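Long-range contacts in succinylglutamate desuccinylase/aspartoacylase (Shewanella frigidimarina, PDB 3LWU), which is a zinc-binding protein of the succinylglutamate desuccinylase/aspartoacylase family and probably acts as a hydrolase on ester bonds: residues Y202-D207 with L220-S225; C236-L241 with V254-F259. One frame throughout, in Å; residues are numbered along the deposited sequence.

Overall arrangement
Both contacts lie in the catalytic domain, on the same side of the chain's centre, with their centres about 10 Å apart. Along the chain they come in series: interaction 1 pairs strand 196-204 with strand 218-222, then helix 230-247 follows and in interaction 2 packs on the segment leading into strand 257-263. That last strand neighbours 196-204 in the sheet, running antiparallel to it, so both contacts reach the same sheet. They also touch directly: Tyr-206 OH lies 2.7 Å from Val-256 O and Asp-207 OD2 lies 2.6 Å from Ser-257 OG, both probable hydrogen bonds. Interaction 1 is the one that approaches the zinc site; interaction 2 lies away from it.

Interaction 1 of 2, residues Y202-D207 with L220-S225; sequences YCPEYD and LIIPNS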
ATOM      1  N   TYR A 202     -14.190 -26.322   2.360  1.00 16.65           N
ATOM      2  CA  TYR A 202     -13.452 -27.037   1.334  1.00 18.89           C
ATOM      3  C   TYR A 202     -13.185 -28.418   1.900  1.00 19.65           C
ATOM      4  O   TYR A 202     -12.561 -28.531   2.956  1.00 20.74           O
ATOM      5  CB  TYR A 202     -12.132 -26.357   1.070  1.00 19.00           C
ATOM      6  CG  TYR A 202     -12.213 -25.170   0.162  1.00 20.61           C
ATOM      7  CD1 TYR A 202     -12.436 -23.900   0.669  1.00 23.48           C
ATOM      8  CD2 TYR A 202     -12.051 -25.297  -1.211  1.00 24.00           C
ATOM      9  CE1 TYR A 202     -12.485 -22.800  -0.137  1.00 22.54           C
ATOM     10  CE2 TYR A 202     -12.113 -24.173  -2.040  1.00 24.76           C
ATOM     11  CZ  TYR A 202     -12.346 -22.935  -1.479  1.00 24.56           C
ATOM     12  OH  TYR A 202     -12.400 -21.802  -2.253  1.00 27.43           O
ATOM     13  N   CYS A 203     -13.647 -29.451   1.214  1.00 20.53           N
ATOM     14  CA  CYS A 203     -13.591 -30.836   1.724  1.00 21.18           C
ATOM     15  C   CYS A 203     -13.102 -31.772   0.648  1.00 22.28           C
ATOM     16  O   CYS A 203     -13.714 -31.855  -0.403  1.00 23.39           O
ATOM     17  CB  CYS A 203     -14.994 -31.249   2.131  1.00 20.51           C
ATOM     18  SG  CYS A 203     -15.176 -32.850   2.920  1.00 21.72           S
ATOM     19  N   PRO A 204     -12.006 -32.499   0.888  1.00 23.44           N
ATOM     20  CA  PRO A 204     -11.666 -33.477  -0.145  1.00 23.23           C
ATOM     21  C   PRO A 204     -12.727 -34.553  -0.397  1.00 23.77           C
ATOM     22  O   PRO A 204     -13.503 -34.932   0.493  1.00 22.66           O
ATOM     23  CB  PRO A 204     -10.379 -34.116   0.381  1.00 23.70           C
ATOM     24  CG  PRO A 204     -10.320 -33.772   1.825  1.00 23.49           C
ATOM     25  CD  PRO A 204     -11.002 -32.469   1.966  1.00 23.50           C
ATOM     26  N   GLU A 205     -12.728 -35.024  -1.641  1.00 24.11           N
ATOM     27  CA  GLU A 205     -13.686 -35.992  -2.152  1.00 25.20           C
ATOM     28  C   GLU A 205     -13.794 -37.194  -1.220  1.00 24.70           C
ATOM     29  O   GLU A 205     -14.910 -37.639  -0.894  1.00 23.68           O
ATOM     30  CB  GLU A 205     -13.222 -36.455  -3.556  1.00 26.41           C
ATOM     31  CG  GLU A 205     -14.272 -36.536  -4.698  1.00 30.87           C
ATOM     32  CD  GLU A 205     -13.644 -36.281  -6.120  1.00 35.73           C
ATOM     33  OE1 GLU A 205     -13.428 -35.100  -6.568  1.00 33.73           O
ATOM     34  OE2 GLU A 205     -13.363 -37.303  -6.782  1.00 41.91           O
ATOM     35  N   TYR A 206     -12.642 -37.715  -0.789  1.00 24.00           N
ATOM     36  CA  TYR A 206     -12.629 -38.924   0.031  1.00 24.30           C
ATOM     37  C   TYR A 206     -13.285 -38.752   1.395  1.00 23.69           C
ATOM     38  O   TYR A 206     -13.568 -39.736   2.049  1.00 24.17           O
ATOM     39  CB  TYR A 206     -11.207 -39.507   0.210  1.00 24.54           C
ATOM     40  CG  TYR A 206     -10.302 -38.721   1.145  1.00 26.09           C
ATOM     41  CD1 TYR A 206     -10.323 -38.933   2.542  1.00 28.45           C
ATOM     42  CD2 TYR A 206      -9.400 -37.762   0.639  1.00 25.75           C
ATOM     43  CE1 TYR A 206      -9.455 -38.169   3.408  1.00 28.65           C
ATOM     44  CE2 TYR A 206      -8.531 -37.036   1.469  1.00 25.10           C
ATOM     45  CZ  TYR A 206      -8.554 -37.221   2.839  1.00 25.95           C
ATOM     46  OH  TYR A 206      -7.702 -36.456   3.623  1.00 23.91           O
ATOM     47  N   ASP A 207     -13.539 -37.523   1.816  1.00 23.40           N
ATOM     48  CA  ASP A 207     -13.996 -37.243   3.178  1.00 23.62           C
ATOM     49  C   ASP A 207     -15.295 -36.462   3.192  1.00 23.29           C
ATOM     50  O   ASP A 207     -15.605 -35.779   4.149  1.00 22.70           O
ATOM     51  CB  ASP A 207     -12.917 -36.463   3.920  1.00 23.42           C
ATOM     52  CG  ASP A 207     -12.733 -36.933   5.359  1.00 27.16           C
ATOM     53  OD1 ASP A 207     -13.572 -37.730   5.901  1.00 29.36           O
ATOM     54  OD2 ASP A 207     -11.717 -36.515   5.953  1.00 31.63           O
ATOM     55  N   LEU A 220     -17.562 -27.270  -0.866  1.00 20.19           N
ATOM     56  CA  LEU A 220     -16.880 -27.505  -2.125  1.00 21.79           C
ATOM     57  C   LEU A 220     -16.090 -28.816  -2.026  1.00 21.93           C
ATOM     58  O   LEU A 220     -15.263 -28.984  -1.131  1.00 22.18           O
ATOM     59  CB  LEU A 220     -15.921 -26.354  -2.423  1.00 21.67           C
ATOM     60  CG  LEU A 220     -16.682 -25.058  -2.676  1.00 24.64           C
ATOM     61  CD1 LEU A 220     -15.865 -23.832  -2.312  1.00 26.18           C
ATOM     62  CD2 LEU A 220     -17.157 -25.014  -4.096  1.00 25.52           C
ATOM     63  N   ILE A 221     -16.345 -29.730  -2.945  1.00 22.63           N
ATOM     64  CA  ILE A 221     -15.719 -31.033  -2.933  1.00 23.51           C
ATOM     65  C   ILE A 221     -14.512 -30.936  -3.805  1.00 24.31           C
ATOM     66  O   ILE A 221     -14.645 -30.744  -4.996  1.00 24.85           O
ATOM     67  CB  ILE A 221     -16.671 -32.133  -3.477  1.00 23.54           C
ATOM     68  CG1 ILE A 221     -18.006 -32.081  -2.722  1.00 24.39           C
ATOM     69  CG2 ILE A 221     -16.032 -33.478  -3.323  1.00 23.36           C
ATOM     70  CD1 ILE A 221     -19.092 -33.019  -3.255  1.00 24.97           C
ATOM     71  N   ILE A 222     -13.328 -31.057  -3.220  1.00 25.62           N
ATOM     72  CA  ILE A 222     -12.090 -30.859  -3.955  1.00 26.20           C
ATOM     73  C   ILE A 222     -11.400 -32.205  -4.306  1.00 27.63           C
ATOM     74  O   ILE A 222     -11.531 -33.187  -3.584  1.00 27.50           O
ATOM     75  CB  ILE A 222     -11.152 -29.878  -3.220  1.00 26.39           C
ATOM     76  CG1 ILE A 222     -10.559 -30.480  -1.950  1.00 26.33           C
ATOM     77  CG2 ILE A 222     -11.921 -28.586  -2.849  1.00 24.59           C
ATOM     78  CD1 ILE A 222      -9.650 -29.510  -1.179  1.00 23.51           C
ATOM     79  N   PRO A 223     -10.698 -32.257  -5.447  1.00 29.30           N
ATOM     80  CA  PRO A 223      -9.974 -33.468  -5.828  1.00 30.76           C
ATOM     81  C   PRO A 223      -8.603 -33.579  -5.145  1.00 32.51           C
ATOM     82  O   PRO A 223      -8.239 -32.750  -4.291  1.00 32.61           O
ATOM     83  CB  PRO A 223      -9.792 -33.282  -7.342  1.00 30.33           C
ATOM     84  CG  PRO A 223      -9.584 -31.796  -7.485  1.00 30.49           C
ATOM     85  CD  PRO A 223     -10.487 -31.168  -6.431  1.00 29.51           C
ATOM     86  N   ASN A 224      -7.866 -34.614  -5.541  1.00 34.57           N
ATOM     87  CA  ASN A 224      -6.520 -34.909  -5.072  1.00 36.11           C
ATOM     88  C   ASN A 224      -5.506 -34.117  -5.881  1.00 37.02           C
ATOM     89  O   ASN A 224      -5.022 -34.584  -6.900  1.00 37.50           O
ATOM     90  CB  ASN A 224      -6.232 -36.393  -5.272  1.00 36.60           C
ATOM     91  CG  ASN A 224      -4.892 -36.798  -4.695  1.00 38.84           C
ATOM     92  OD1 ASN A 224      -4.206 -35.971  -4.047  1.00 41.15           O
ATOM     93  ND2 ASN A 224      -4.516 -38.074  -4.890  1.00 38.60           N
ATOM     94  N   SER A 225      -5.192 -32.919  -5.430  1.00 37.98           N
ATOM     95  CA  SER A 225      -4.459 -32.004  -6.263  1.00 39.04           C
ATOM     96  C   SER A 225      -3.755 -31.006  -5.365  1.00 38.98           C
ATOM     97  O   SER A 225      -4.398 -30.435  -4.486  1.00 39.17           O
ATOM     98  CB  SER A 225      -5.448 -31.284  -7.196  1.00 39.50           C
ATOM     99  OG  SER A 225      -4.783 -30.738  -8.304  1.00 41.06           O
TER
HETATM  100  O   HOH W   1     -13.894 -32.122  -6.920  1.00 24.12           O
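Leu-220 CD1 sits over one face of the Tyr-202 ring, 4.0 Å from its centroid and displaced toward the rim, a CH-pi contact between side chains that lie side by side. Ile-222 CG2 meets the same ring in its plane, at the edge, 3.7 Å from Tyr-202 CD2. With Ile-222 CG1 held between its backbone N and carbonyl carbon (chi1 71°), that branch lies against Pro-204, 3.7 Å from Pro-204 CA, while CG2 is left for the tyrosine. A lysine in place of Tyr-202 would probably leave Leu-220 CD1 and Ile-222 CG2 without the flat surface and edge they pack on.

Beneath these side chains is a parallel strand pair in the sheet of the catalytic domain. Cys-203 N donates to Leu-220 O (2.9 Å), Ile-222 N to Cys-203 O (3.0 Å), and Glu-205 N to Ile-222 O (2.9 Å), which carries the pairing past the end of strand 196-204. Ile-221, on the face opposite Tyr-202, crosses the Glu-205 side chain at about a right angle, its CG2 3.8 Å from Glu-205 CG. A water gives Glu-205 OE1 a hydrogen bond; its link onward to Ile-221 O is doubtfully short.

Farther out, Tyr-310 of strand 310-314 touches both Tyr-202 and Leu-220. Tyr-202 OH makes a weak hydrogen bond to an unidentified ligand, and the side chain of Tyr-202 lies about 7 Å from that of the zinc ligand His-192.

Interaction 2 of 2, residues C236-L241 with V254-F259; sequences CPWWQL and VPVSAF
Trp-238 reaches from helix 230-247 to Val-254, Pro-255 and Val-256 with different parts of its side chain, and every contact across this pair is apolar. One contact is CH-pi: Val-256 CG2 stands 3.5 Å from the centroid of the five-membered ring and 12° off its normal, over the face of that ring and shifted toward its NE1 side, 3.4 Å from Trp-238 NE1. Trp-238 CG is anti to its carbonyl carbon (chi1 -65°), and from a CB directed toward the 254-259 segment this brings one face of the indole under Val-256 CG2.

The remaining contacts are plain van der Waals packing. Pro-255 CG comes obliquely to the six-membered part, 3.6 Å from Trp-238 CE3, with its CB and CD close by. At the root of the side chain Val-254 CG1 touches Trp-238 CB at 3.8 Å. The other branch, Val-254 CG2, approaches Trp-239 CD1 more loosely, at 4.2 Å; the CB of Trp-239 points away, and its ring meets that of Tyr-206 edge-to-face.

Second-shell aromatic packing comes from helix 143-160, where Tyr-150 makes an edge-to-face pair with Trp-238 and its OH is hydrogen-bonded to Pro-237 O, while Phe-147 touches Pro-255.

Geometrically this is a helix packed mainly through Trp-238, with Trp-239 as a minor second contact, against the loop entering strand 257-263, consistent with the layering of helices on a central mixed sheet in zinc carboxypeptidase-like (M14) catalytic domains.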
ATOM      1  N   CYS A 236      -2.694 -34.490   0.667  1.00 26.00           N
ATOM      2  CA  CYS A 236      -2.238 -35.084  -0.594  1.00 26.12           C
ATOM      3  C   CYS A 236      -1.290 -36.250  -0.409  1.00 24.22           C
ATOM      4  O   CYS A 236      -1.501 -37.301  -1.006  1.00 23.05           O
ATOM      5  CB  CYS A 236      -1.608 -34.052  -1.522  1.00 26.50           C
ATOM      6  SG  CYS A 236      -2.859 -33.050  -2.414  1.00 35.71           S
ATOM      7  N   PRO A 237      -0.241 -36.084   0.413  1.00 22.71           N
ATOM      8  CA  PRO A 237       0.682 -37.218   0.549  1.00 21.71           C
ATOM      9  C   PRO A 237      -0.009 -38.445   1.069  1.00 21.09           C
ATOM     10  O   PRO A 237       0.317 -39.572   0.621  1.00 21.32           O
ATOM     11  CB  PRO A 237       1.707 -36.721   1.572  1.00 21.81           C
ATOM     12  CG  PRO A 237       1.563 -35.233   1.576  1.00 22.32           C
ATOM     13  CD  PRO A 237       0.118 -34.990   1.319  1.00 22.58           C
ATOM     14  N   TRP A 238      -0.958 -38.261   2.003  1.00 19.61           N
ATOM     15  CA  TRP A 238      -1.687 -39.409   2.528  1.00 19.79           C
ATOM     16  C   TRP A 238      -2.632 -40.010   1.496  1.00 20.60           C
ATOM     17  O   TRP A 238      -2.751 -41.224   1.427  1.00 19.75           O
ATOM     18  CB  TRP A 238      -2.427 -39.086   3.822  1.00 19.65           C
ATOM     19  CG  TRP A 238      -1.514 -38.747   4.961  1.00 17.31           C
ATOM     20  CD1 TRP A 238      -1.161 -37.509   5.361  1.00 17.91           C
ATOM     21  CD2 TRP A 238      -0.857 -39.652   5.832  1.00 14.78           C
ATOM     22  NE1 TRP A 238      -0.310 -37.574   6.422  1.00 18.06           N
ATOM     23  CE2 TRP A 238      -0.106 -38.890   6.731  1.00 17.17           C
ATOM     24  CE3 TRP A 238      -0.830 -41.041   5.942  1.00 17.89           C
ATOM     25  CZ2 TRP A 238       0.661 -39.461   7.737  1.00 16.64           C
ATOM     26  CZ3 TRP A 238      -0.058 -41.606   6.939  1.00 17.53           C
ATOM     27  CH2 TRP A 238       0.666 -40.811   7.826  1.00 15.99           C
ATOM     28  N   TRP A 239      -3.282 -39.161   0.693  1.00 22.26           N
ATOM     29  CA  TRP A 239      -4.178 -39.614  -0.394  1.00 23.76           C
ATOM     30  C   TRP A 239      -3.373 -40.433  -1.386  1.00 24.48           C
ATOM     31  O   TRP A 239      -3.776 -41.541  -1.770  1.00 25.44           O
ATOM     32  CB  TRP A 239      -4.840 -38.410  -1.104  1.00 24.54           C
ATOM     33  CG  TRP A 239      -6.176 -38.740  -1.768  1.00 28.11           C
ATOM     34  CD1 TRP A 239      -6.646 -39.995  -2.108  1.00 29.75           C
ATOM     35  CD2 TRP A 239      -7.212 -37.805  -2.165  1.00 30.80           C
ATOM     36  NE1 TRP A 239      -7.887 -39.891  -2.691  1.00 30.63           N
ATOM     37  CE2 TRP A 239      -8.262 -38.568  -2.744  1.00 32.38           C
ATOM     38  CE3 TRP A 239      -7.342 -36.399  -2.113  1.00 32.29           C
ATOM     39  CZ2 TRP A 239      -9.453 -37.974  -3.234  1.00 32.75           C
ATOM     40  CZ3 TRP A 239      -8.524 -35.811  -2.621  1.00 32.60           C
ATOM     41  CH2 TRP A 239      -9.558 -36.607  -3.166  1.00 31.86           C
ATOM     42  N   GLN A 240      -2.206 -39.906  -1.762  1.00 25.02           N
ATOM     43  CA  GLN A 240      -1.291 -40.596  -2.681  1.00 26.25           C
ATOM     44  C   GLN A 240      -0.901 -41.960  -2.143  1.00 25.06           C
ATOM     45  O   GLN A 240      -0.968 -42.945  -2.881  1.00 24.85           O
ATOM     46  CB  GLN A 240      -0.006 -39.800  -2.926  1.00 26.59           C
ATOM     47  CG  GLN A 240      -0.132 -38.585  -3.811  1.00 31.69           C
ATOM     48  CD  GLN A 240       0.993 -37.561  -3.515  1.00 38.08           C
ATOM     49  OE1 GLN A 240       2.113 -37.949  -3.105  1.00 41.25           O
ATOM     50  NE2 GLN A 240       0.687 -36.253  -3.678  1.00 39.38           N
ATOM     51  N   LEU A 241      -0.496 -42.014  -0.870  1.00 24.23           N
ATOM     52  CA  LEU A 241      -0.055 -43.275  -0.254  1.00 23.93           C
ATOM     53  C   LEU A 241      -1.178 -44.296  -0.309  1.00 24.59           C
ATOM     54  O   LEU A 241      -0.969 -45.431  -0.705  1.00 25.79           O
ATOM     55  CB  LEU A 241       0.390 -43.074   1.187  1.00 22.94           C
ATOM     56  CG  LEU A 241       0.735 -44.309   2.018  1.00 22.99           C
ATOM     57  CD1 LEU A 241       1.859 -45.124   1.410  1.00 18.48           C
ATOM     58  CD2 LEU A 241       1.124 -43.883   3.419  1.00 22.62           C
ATOM     59  N   VAL A 254      -8.021 -43.255   3.970  1.00 25.35           N
ATOM     60  CA  VAL A 254      -6.991 -42.244   4.095  1.00 24.26           C
ATOM     61  C   VAL A 254      -6.858 -41.911   5.600  1.00 24.29           C
ATOM     62  O   VAL A 254      -7.845 -41.576   6.243  1.00 24.08           O
ATOM     63  CB  VAL A 254      -7.293 -41.010   3.239  1.00 24.45           C
ATOM     64  CG1 VAL A 254      -6.127 -40.019   3.312  1.00 20.74           C
ATOM     65  CG2 VAL A 254      -7.568 -41.427   1.776  1.00 24.40           C
ATOM     66  N   PRO A 255      -5.656 -42.080   6.178  1.00 23.85           N
ATOM     67  CA  PRO A 255      -5.469 -41.907   7.628  1.00 23.55           C
ATOM     68  C   PRO A 255      -5.576 -40.462   8.140  1.00 22.64           C
ATOM     69  O   PRO A 255      -5.711 -40.261   9.322  1.00 23.17           O
ATOM     70  CB  PRO A 255      -4.033 -42.404   7.860  1.00 23.86           C
ATOM     71  CG  PRO A 255      -3.669 -43.158   6.621  1.00 23.99           C
ATOM     72  CD  PRO A 255      -4.408 -42.496   5.517  1.00 23.72           C
ATOM     73  N   VAL A 256      -5.491 -39.467   7.269  1.00 21.63           N
ATOM     74  CA  VAL A 256      -5.561 -38.083   7.711  1.00 20.73           C
ATOM     75  C   VAL A 256      -6.778 -37.429   7.075  1.00 20.28           C
ATOM     76  O   VAL A 256      -7.190 -37.800   5.966  1.00 20.34           O
ATOM     77  CB  VAL A 256      -4.226 -37.350   7.410  1.00 21.03           C
ATOM     78  CG1 VAL A 256      -4.347 -35.872   7.556  1.00 19.86           C
ATOM     79  CG2 VAL A 256      -3.120 -37.884   8.357  1.00 21.15           C
ATOM     80  N   SER A 257      -7.375 -36.514   7.827  1.00 19.39           N
ATOM     81  CA  SER A 257      -8.451 -35.656   7.358  1.00 19.68           C
ATOM     82  C   SER A 257      -7.977 -34.213   7.419  1.00 19.21           C
ATOM     83  O   SER A 257      -7.417 -33.812   8.429  1.00 19.83           O
ATOM     84  CB  SER A 257      -9.690 -35.825   8.262  1.00 19.10           C
ATOM     85  OG  SER A 257     -10.309 -37.082   8.017  1.00 21.09           O
ATOM     86  N   ALA A 258      -8.224 -33.427   6.368  1.00 19.15           N
ATOM     87  CA  ALA A 258      -7.935 -31.970   6.389  1.00 18.94           C
ATOM     88  C   ALA A 258      -9.075 -31.196   5.746  1.00 19.36           C
ATOM     89  O   ALA A 258      -9.642 -31.636   4.738  1.00 20.69           O
ATOM     90  CB  ALA A 258      -6.634 -31.672   5.704  1.00 18.33           C
ATOM     91  N   PHE A 259      -9.445 -30.074   6.359  1.00 20.05           N
ATOM     92  CA  PHE A 259     -10.544 -29.213   5.888  1.00 20.02           C
ATOM     93  C   PHE A 259     -10.154 -27.752   6.014  1.00 20.32           C
ATOM     94  O   PHE A 259      -9.476 -27.379   6.972  1.00 19.92           O
ATOM     95  CB  PHE A 259     -11.802 -29.397   6.751  1.00 20.05           C
ATOM     96  CG  PHE A 259     -12.163 -30.810   6.999  1.00 19.52           C
ATOM     97  CD1 PHE A 259     -12.995 -31.499   6.118  1.00 20.58           C
ATOM     98  CD2 PHE A 259     -11.692 -31.466   8.107  1.00 18.69           C
ATOM     99  CE1 PHE A 259     -13.304 -32.796   6.330  1.00 20.23           C
ATOM    100  CE2 PHE A 259     -12.000 -32.767   8.312  1.00 18.78           C
ATOM    101  CZ  PHE A 259     -12.813 -33.437   7.437  1.00 20.06           C
TER